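Local coordinates for protein peptidase M42 (Thaumarchaeota archaeon SCGC AB-539-E09, PDB 5DS0) that probably acts as a TET aminopeptidase of the M42 family, a dinuclear metal enzyme that trims residues from the N termini of peptides, at residues C[209-214]-C[299-304]; C[67-72]-C[180-185]; C[161-166]-C[326-331]. All blocks are in the same frame, centred on the assembly; numbering follows the deposited sequence.

Interaction 1: residues C[209-214]-C[299-304]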
loop_
_atom_site.group_PDB
_atom_site.type_symbol
_atom_site.label_atom_id
_atom_site.label_comp_id
_atom_site.label_asym_id
_atom_site.label_seq_id
_atom_site.Cartn_x
_atom_site.Cartn_y
_atom_site.Cartn_z
ATOM N N SER C 209 36.307 -26.652 29.052
ATOM C CA SER C 209 36.686 -25.356 28.548
ATOM C C SER C 209 35.606 -24.286 28.683
ATOM O O SER C 209 34.477 -24.467 28.264
ATOM C CB SER C 209 37.099 -25.495 27.094
ATOM O OG SER C 209 37.743 -24.320 26.678
ATOM N N ALA C 210 35.993 -23.161 29.267
ATOM C CA ALA C 210 35.138 -21.986 29.365
ATOM C C ALA C 210 35.484 -21.008 28.242
ATOM O O ALA C 210 36.322 -20.121 28.407
ATOM C CB ALA C 210 35.323 -21.331 30.720
ATOM N N THR C 211 34.856 -21.203 27.092
ATOM C CA THR C 211 35.212 -20.470 25.892
ATOM C C THR C 211 34.742 -19.028 25.925
ATOM O O THR C 211 33.810 -18.687 26.647
ATOM C CB THR C 211 34.622 -21.162 24.640
ATOM O OG1 THR C 211 33.276 -21.580 24.907
ATOM C CG2 THR C 211 35.435 -22.372 24.275
ATOM N N VAL C 212 35.375 -18.203 25.098
ATOM C CA VAL C 212 35.007 -16.797 24.965
ATOM C C VAL C 212 34.457 -16.499 23.579
ATOM O O VAL C 212 34.643 -17.270 22.639
ATOM C CB VAL C 212 36.200 -15.851 25.257
ATOM C CG1 VAL C 212 36.643 -15.996 26.705
ATOM C CG2 VAL C 212 37.360 -16.094 24.300
ATOM N N GLN C 213 33.766 -15.374 23.478
ATOM C CA GLN C 213 33.302 -14.843 22.204
ATOM C C GLN C 213 32.459 -15.789 21.335
ATOM O O GLN C 213 32.552 -15.736 20.116
ATOM C CB GLN C 213 34.508 -14.310 21.405
ATOM C CG GLN C 213 35.161 -13.112 22.074
ATOM C CD GLN C 213 36.194 -12.427 21.210
ATOM O OE1 GLN C 213 35.959 -12.106 20.041
ATOM N NE2 GLN C 213 37.332 -12.155 21.797
ATOM N N GLU C 214 31.617 -16.622 21.949
ATOM C CA GLU C 214 30.641 -17.423 21.187
ATOM C C GLU C 214 29.589 -16.533 20.555
ATOM O O GLU C 214 29.247 -16.713 19.396
ATOM C CB GLU C 214 29.926 -18.435 22.081
ATOM C CG GLU C 214 29.092 -19.511 21.367
ATOM C CD GLU C 214 27.620 -19.157 21.047
ATOM O OE1 GLU C 214 26.951 -18.355 21.759
ATOM O OE2 GLU C 214 27.092 -19.719 20.062
ATOM N N GLY C 299 23.336 -21.465 16.172
ATOM C CA GLY C 299 24.561 -22.269 16.178
ATOM C C GLY C 299 25.203 -22.356 17.553
ATOM O O GLY C 299 24.738 -21.715 18.499
ATOM N N THR C 300 26.303 -23.110 17.628
ATOM C CA THR C 300 27.005 -23.394 18.879
ATOM C C THR C 300 28.507 -23.431 18.679
ATOM O O THR C 300 28.984 -23.487 17.551
ATOM C CB THR C 300 26.593 -24.769 19.431
ATOM O OG1 THR C 300 26.808 -25.773 18.424
ATOM C CG2 THR C 300 25.137 -24.762 19.818
ATOM N N ASP C 301 29.252 -23.424 19.782
ATOM C CA ASP C 301 30.698 -23.648 19.733
ATOM C C ASP C 301 31.032 -24.887 18.874
ATOM O O ASP C 301 32.097 -24.940 18.240
ATOM C CB ASP C 301 31.290 -23.881 21.137
ATOM C CG ASP C 301 31.365 -22.612 22.002
ATOM O OD1 ASP C 301 31.695 -21.507 21.476
ATOM O OD2 ASP C 301 31.106 -22.763 23.231
ATOM N N ALA C 302 30.139 -25.877 18.870
ATOM C CA ALA C 302 30.349 -27.110 18.104
ATOM C C ALA C 302 30.531 -26.865 16.611
ATOM O O ALA C 302 31.229 -27.625 15.934
ATOM C CB ALA C 302 29.200 -28.071 18.317
ATOM N N GLY C 303 29.910 -25.804 16.108
ATOM C CA GLY C 303 30.044 -25.406 14.721
ATOM C C GLY C 303 31.482 -25.256 14.276
ATOM O O GLY C 303 31.789 -25.534 13.115
ATOM N N ARG C 304 32.351 -24.830 15.195
ATOM C CA ARG C 304 33.792 -24.702 14.924
ATOM C C ARG C 304 34.612 -25.900 15.381
ATOM O O ARG C 304 35.539 -26.321 14.698
ATOM C CB ARG C 304 34.357 -23.447 15.589
ATOM C CG ARG C 304 33.964 -22.147 14.928
ATOM C CD ARG C 304 34.350 -22.051 13.468
ATOM N NE ARG C 304 34.385 -20.638 13.106
ATOM C CZ ARG C 304 33.323 -19.895 12.783
ATOM N NH1 ARG C 304 32.106 -20.437 12.720
ATOM N NH2 ARG C 304 33.485 -18.593 12.498
#

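Interaction 2: residues C[67-72]-C[180-185]. With CO (cobalt (II) ion), chain U; CO (cobalt (II) ion), chain T.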
loop_
_atom_site.group_PDB
_atom_site.type_symbol
_atom_site.label_atom_id
_atom_site.label_comp_id
_atom_site.label_asym_id
_atom_site.label_seq_id
_atom_site.Cartn_x
_atom_site.Cartn_y
_atom_site.Cartn_z
ATOM N N THR C 67 31.434 -18.505 28.321
ATOM C CA THR C 67 31.183 -17.641 29.459
ATOM C C THR C 67 30.866 -16.218 29.063
ATOM O O THR C 67 30.536 -15.399 29.923
ATOM C CB THR C 67 32.385 -17.595 30.385
ATOM O OG1 THR C 67 33.547 -17.243 29.620
ATOM C CG2 THR C 67 32.589 -18.931 31.048
ATOM N N ASP C 68 30.997 -15.886 27.787
ATOM C CA ASP C 68 30.558 -14.565 27.344
ATOM C C ASP C 68 29.041 -14.516 27.329
ATOM O O ASP C 68 28.373 -15.528 27.112
ATOM C CB ASP C 68 31.158 -14.151 25.990
ATOM C CG ASP C 68 30.680 -14.999 24.833
ATOM O OD1 ASP C 68 30.662 -16.242 24.960
ATOM O OD2 ASP C 68 30.361 -14.423 23.771
ATOM N N GLU C 69 28.512 -13.335 27.610
ATOM C CA GLU C 69 27.081 -13.077 27.580
ATOM C C GLU C 69 26.803 -11.985 26.564
ATOM O O GLU C 69 27.654 -11.153 26.250
ATOM C CB GLU C 69 26.579 -12.625 28.956
ATOM C CG GLU C 69 27.291 -11.371 29.479
ATOM C CD GLU C 69 26.797 -10.899 30.833
ATOM O OE1 GLU C 69 25.554 -10.733 30.985
ATOM O OE2 GLU C 69 27.651 -10.683 31.723
ATOM N N VAL C 70 25.587 -11.955 26.064
ATOM C CA VAL C 70 25.211 -10.848 25.215
ATOM C C VAL C 70 25.308 -9.577 26.037
ATOM O O VAL C 70 25.063 -9.587 27.238
ATOM C CB VAL C 70 23.813 -11.025 24.610
ATOM C CG1 VAL C 70 23.814 -12.231 23.672
ATOM C CG2 VAL C 70 22.744 -11.163 25.684
ATOM N N GLY C 71 25.699 -8.500 25.367
ATOM C CA GLY C 71 25.912 -7.219 26.020
ATOM C C GLY C 71 25.919 -6.071 25.033
ATOM O O GLY C 71 25.321 -6.145 23.972
ATOM N N PHE C 72 26.569 -4.980 25.417
ATOM C CA PHE C 72 26.672 -3.801 24.551
ATOM C C PHE C 72 28.038 -3.152 24.744
ATOM O O PHE C 72 28.805 -3.541 25.632
ATOM C CB PHE C 72 25.568 -2.777 24.849
ATOM C CG PHE C 72 24.251 -3.387 25.197
ATOM C CD1 PHE C 72 23.965 -3.749 26.500
ATOM C CD2 PHE C 72 23.304 -3.628 24.224
ATOM C CE1 PHE C 72 22.753 -4.333 26.828
ATOM C CE2 PHE C 72 22.090 -4.215 24.550
ATOM C CZ PHE C 72 21.814 -4.561 25.853
ATOM N N ASP C 180 22.941 -18.388 29.321
ATOM C CA ASP C 180 23.599 -18.681 28.069
ATOM C C ASP C 180 24.935 -17.974 28.095
ATOM O O ASP C 180 24.970 -16.763 27.894
ATOM C CB ASP C 180 22.736 -18.148 26.925
ATOM C CG ASP C 180 23.344 -18.369 25.561
ATOM O OD1 ASP C 180 24.316 -19.151 25.433
ATOM O OD2 ASP C 180 22.830 -17.750 24.599
ATOM N N ASP C 181 26.049 -18.673 28.330
ATOM C CA ASP C 181 26.108 -20.119 28.533
ATOM C C ASP C 181 26.945 -20.460 29.777
ATOM O O ASP C 181 27.717 -21.418 29.795
ATOM C CB ASP C 181 26.674 -20.777 27.287
ATOM C CG ASP C 181 26.632 -22.305 27.329
ATOM O OD1 ASP C 181 25.840 -22.885 28.101
ATOM O OD2 ASP C 181 27.405 -22.905 26.556
ATOM N N ARG C 182 26.767 -19.669 30.828
ATOM C CA ARG C 182 27.485 -19.892 32.071
ATOM C C ARG C 182 26.914 -21.096 32.785
ATOM O O ARG C 182 27.631 -21.758 33.544
ATOM C CB ARG C 182 27.475 -18.643 32.946
ATOM C CG ARG C 182 28.418 -17.585 32.390
ATOM C CD ARG C 182 28.318 -16.239 33.082
ATOM N NE ARG C 182 28.863 -15.181 32.242
ATOM C CZ ARG C 182 28.761 -13.877 32.493
ATOM N NH1 ARG C 182 28.164 -13.443 33.594
ATOM N NH2 ARG C 182 29.271 -12.995 31.638
ATOM N N ILE C 183 25.656 -21.428 32.510
ATOM C CA ILE C 183 25.097 -22.649 33.049
ATOM C C ILE C 183 25.797 -23.855 32.430
ATOM O O ILE C 183 26.016 -24.851 33.113
ATOM C CB ILE C 183 23.567 -22.748 32.870
ATOM C CG1 ILE C 183 22.988 -23.799 33.811
ATOM C CG2 ILE C 183 23.199 -23.113 31.447
ATOM C CD1 ILE C 183 23.114 -23.451 35.292
ATOM N N GLY C 184 26.170 -23.763 31.157
ATOM C CA GLY C 184 26.962 -24.818 30.518
ATOM C C GLY C 184 28.356 -24.933 31.121
ATOM O O GLY C 184 28.855 -26.036 31.351
ATOM N N ALA C 185 28.977 -23.792 31.395
ATOM C CA ALA C 185 30.264 -23.762 32.077
ATOM C C ALA C 185 30.120 -24.321 33.480
ATOM O O ALA C 185 30.975 -25.056 33.954
ATOM C CB ALA C 185 30.779 -22.346 32.147
HETATM CO CO CO U . 23.542 -17.334 22.925
HETATM CO CO CO T . 25.104 -19.688 23.676
#

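Interaction 3: residues C[161-166]-C[326-331]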
loop_
_atom_site.group_PDB
_atom_site.type_symbol
_atom_site.label_atom_id
_atom_site.label_comp_id
_atom_site.label_asym_id
_atom_site.label_seq_id
_atom_site.Cartn_x
_atom_site.Cartn_y
_atom_site.Cartn_z
ATOM N N PRO C 161 23.810 -6.189 30.904
ATOM C CA PRO C 161 22.550 -6.052 31.601
ATOM C C PRO C 161 22.753 -6.072 33.109
ATOM O O PRO C 161 23.656 -6.745 33.593
ATOM C CB PRO C 161 21.767 -7.303 31.160
ATOM C CG PRO C 161 22.402 -7.745 29.892
ATOM C CD PRO C 161 23.842 -7.380 30.034
ATOM N N TRP C 162 21.890 -5.375 33.836
ATOM C CA TRP C 162 21.850 -5.473 35.286
ATOM C C TRP C 162 20.726 -6.403 35.676
ATOM O O TRP C 162 19.567 -6.122 35.379
ATOM C CB TRP C 162 21.612 -4.100 35.900
ATOM C CG TRP C 162 21.699 -4.127 37.388
ATOM C CD1 TRP C 162 22.842 -4.030 38.150
ATOM C CD2 TRP C 162 20.615 -4.278 38.302
ATOM N NE1 TRP C 162 22.521 -4.116 39.475
ATOM C CE2 TRP C 162 21.162 -4.263 39.598
ATOM C CE3 TRP C 162 19.230 -4.420 38.152
ATOM C CZ2 TRP C 162 20.369 -4.388 40.745
ATOM C CZ3 TRP C 162 18.438 -4.537 39.288
ATOM C CH2 TRP C 162 19.013 -4.522 40.569
ATOM N N SER C 163 21.060 -7.507 36.339
ATOM C CA SER C 163 20.089 -8.576 36.594
ATOM C C SER C 163 20.507 -9.508 37.719
ATOM O O SER C 163 21.325 -10.400 37.523
ATOM C CB SER C 163 19.897 -9.390 35.322
ATOM O OG SER C 163 18.821 -10.295 35.462
ATOM N N PRO C 164 19.952 -9.312 38.911
ATOM C CA PRO C 164 20.353 -10.129 40.056
ATOM C C PRO C 164 19.914 -11.566 39.928
ATOM O O PRO C 164 18.897 -11.868 39.302
ATOM C CB PRO C 164 19.620 -9.497 41.233
ATOM C CG PRO C 164 19.152 -8.170 40.763
ATOM C CD PRO C 164 18.982 -8.273 39.284
ATOM N N PHE C 165 20.659 -12.440 40.575
ATOM C CA PHE C 165 20.348 -13.846 40.586
ATOM C C PHE C 165 19.514 -14.215 41.814
ATOM O O PHE C 165 19.828 -13.808 42.942
ATOM C CB PHE C 165 21.638 -14.646 40.601
ATOM C CG PHE C 165 21.420 -16.128 40.619
ATOM C CD1 PHE C 165 21.284 -16.830 39.433
ATOM C CD2 PHE C 165 21.344 -16.816 41.821
ATOM C CE1 PHE C 165 21.093 -18.198 39.449
ATOM C CE2 PHE C 165 21.141 -18.179 41.847
ATOM C CZ PHE C 165 21.021 -18.873 40.661
ATOM N N SER C 166 18.462 -14.993 41.590
ATOM C CA SER C 166 17.711 -15.584 42.683
ATOM C C SER C 166 17.128 -16.904 42.254
ATOM O O SER C 166 17.240 -17.300 41.094
ATOM C CB SER C 166 16.615 -14.644 43.148
ATOM O OG SER C 166 15.529 -14.659 42.253
ATOM N N SER C 326 18.307 -12.022 26.809
ATOM C CA SER C 326 17.510 -10.962 27.395
ATOM C C SER C 326 18.003 -10.716 28.829
ATOM O O SER C 326 18.842 -11.440 29.323
ATOM C CB SER C 326 16.008 -11.321 27.330
ATOM O OG SER C 326 15.524 -11.959 28.508
ATOM N N HIS C 327 17.483 -9.694 29.489
ATOM C CA HIS C 327 17.962 -9.355 30.831
ATOM C C HIS C 327 17.760 -10.457 31.850
ATOM O O HIS C 327 18.564 -10.613 32.763
ATOM C CB HIS C 327 17.309 -8.067 31.349
ATOM C CG HIS C 327 18.003 -6.834 30.889
ATOM N ND1 HIS C 327 18.116 -6.502 29.556
ATOM C CD2 HIS C 327 18.640 -5.860 31.576
ATOM C CE1 HIS C 327 18.796 -5.376 29.443
ATOM N NE2 HIS C 327 19.119 -4.962 30.656
ATOM N N VAL C 328 16.678 -11.200 31.729
ATOM C CA VAL C 328 16.363 -12.179 32.743
ATOM C C VAL C 328 15.732 -13.412 32.128
ATOM O O VAL C 328 14.822 -13.331 31.315
ATOM C CB VAL C 328 15.501 -11.548 33.873
ATOM C CG1 VAL C 328 14.262 -10.873 33.325
ATOM C CG2 VAL C 328 15.122 -12.579 34.922
ATOM N N GLY C 329 16.238 -14.566 32.537
ATOM C CA GLY C 329 15.780 -15.846 32.014
ATOM C C GLY C 329 15.501 -16.787 33.153
ATOM O O GLY C 329 15.793 -16.469 34.288
ATOM N N LEU C 330 14.941 -17.956 32.840
ATOM C CA LEU C 330 14.645 -18.967 33.860
ATOM C C LEU C 330 15.127 -20.321 33.399
ATOM O O LEU C 330 14.996 -20.650 32.232
ATOM C CB LEU C 330 13.147 -19.053 34.090
ATOM C CG LEU C 330 12.466 -17.752 34.489
ATOM C CD1 LEU C 330 10.963 -17.891 34.373
ATOM C CD2 LEU C 330 12.857 -17.373 35.905
ATOM N N LEU C 331 15.672 -21.110 34.317
ATOM C CA LEU C 331 15.945 -22.518 34.025
ATOM C C LEU C 331 15.712 -23.398 35.248
ATOM O O LEU C 331 15.639 -22.894 36.358
ATOM C CB LEU C 331 17.363 -22.703 33.452
ATOM C CG LEU C 331 18.584 -22.260 34.253
ATOM C CD1 LEU C 331 18.857 -23.188 35.426
ATOM C CD2 LEU C 331 19.793 -22.246 33.353
#

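Interaction 1: residues C[209-214]-C[299-304]
Thr211 and Asp301 face each other across the contact, and the hydroxyl OG1 of Thr211 donates a hydrogen bond to OD2 of Asp301 across 3.0 Å. The approach is tilted: the hydroxyl sits above the carboxylate plane, 46° out of it. A rotation that tucks OG1 between the backbone N and the carbonyl carbon (chi1 43°) turns it to face the aspartate. The other carboxylate oxygen, Asp301 OD1, lies against the aliphatic part of Glu214, 3.3 Å from Glu214 CG. That chain leaves with CG anti to the backbone N and kinks at its second torsion (chi2 -88°), so its carboxylate swings past Asp301 and ends nearly perpendicular to it. Glu214 OE2 comes to rest 3.9 Å from Thr300 CA, beside the carbonyl of Gly299, with no hydrogen bond there.

One shell out, Asp301 stands at the turn into the short helix 302-305. Gly303 N bonds to Thr300 O, and the side chain of Thr300 caps Ala302 N through a weak bond. Asp301 also packs on Ala221 of helix 219-228 and on His66. Strand 205-211 delivers Thr211 and leads into the loop carrying Glu214, which belongs to a cobalt site with His66, Asp180 and Glu237.

The chemistry is therefore divided within a buried contact. The polar tie is made to Asp301 by a neutral hydroxyl, whereas Glu214 presents methylenes to that aspartate and carries its own carboxylate onward. Because Asp301 packs against both Glu214 and His66, two residues of the cobalt site, its position is consistent with a second-shell role.

Interaction 2: residues C[67-72]-C[180-185]
Arg182 holds Thr67 side-on, with NE and NH2 both donating to the one carbonyl oxygen. NE to Thr67 O is the straighter bond, 2.9 Å at 161°; NH2 reaches the same Thr67 O at 3.2 Å. Thr67 O lies close to the guanidinium plane, and an arginine chain extended from CG to NE carries the group to it. NH2 then makes a salt bridge to Glu69 OE2 at 2.8 Å, less squarely: the carboxylate and guanidinium planes stand 84° apart, and NH2 sits above the carboxylate. The same Glu69 oxygen also pairs with Lys177, while Arg182 NH1 bonds to Leu13 O.

Away from this grip the contact is looser, though still buried. Thr67 CG2 touches Ala185 CB at 4.0 Å, and the backbones of Asp68 and Asp180 merely pass each other. At this end of 180-185 the important bonds are to metal: Asp180 bridges the two cobalt ions, OD1 to one at 2.0 Å and OD2 to the other at 1.9 Å. His66, Glu214 and Glu237 complete the first site, Glu215 and His325 the second. The peptide bond between Asp180 and Asp181 is cis, as in related dinuclear peptidases.

Lys177 and Arg182 together probably keep the Glu69 carboxylate ionised, and the double grip on Thr67 O ties the loop after strand 60-66 to the N-terminal end of helix 179-197, next to the bridging aspartate.

Interaction 3: residues C[161-166]-C[326-331]
Pro161 lies over one face of the His327 imidazole, where the last residue of strand 158-161, in the six-stranded barrel that M42 peptidases carry as a dimerization domain, meets the loop before strand 329-332 of the catalytic sheet. The touch is a CH-pi contact: Pro161 CB stands 3.6 Å from the centroid of the ring, 17° off its normal. At Trp162 the backbone takes over, its carbonyl O lying at the ring's edge, 3.9 Å from His327 CD2, while its side chain packs on Pro164 of a neighbouring subunit. The ring is further fixed by NE2, which bonds to Arg100 O of its own chain. Replacing His327 by an alanine would remove the imidazole, and is likely to leave Pro161 without its flat partner and Arg100 O without the imidazole's N-H. Next comes Ser163, which also receives Arg100 NH2 from that neighbouring subunit, placing the contact at an interface of the dodecamer. With its hydroxyl anti to the backbone N (chi1 -171°), Ser163 OG donates to His327 O at 2.7 Å, from a position 36° out of the carbonyl plane.

From the N terminus, 67-72 comes first, leaving the catalytic sheet for the barrel. The chain completes the barrel before 161-166 leaves it and opens interaction 3; a little later 180-185 closes interaction 2, tying the loop after strand 60-66 to helix 179-197. Interactions 2 and 3 therefore cross, and they touch where Ile183 packs on Leu331 and Val70 on Pro161. Helix 179-197 then leads to strand 205-211, where 209-214 opens interaction 1; 299-304 closes it, joining the end of that strand to the turn into helix 302-305, nested within the loop that 326-331 finally shuts. Interactions 1 and 2 meet through Thr211 and Thr67. Interaction 3, about 21 Å from interaction 1 between centres, joins barrel to sheet.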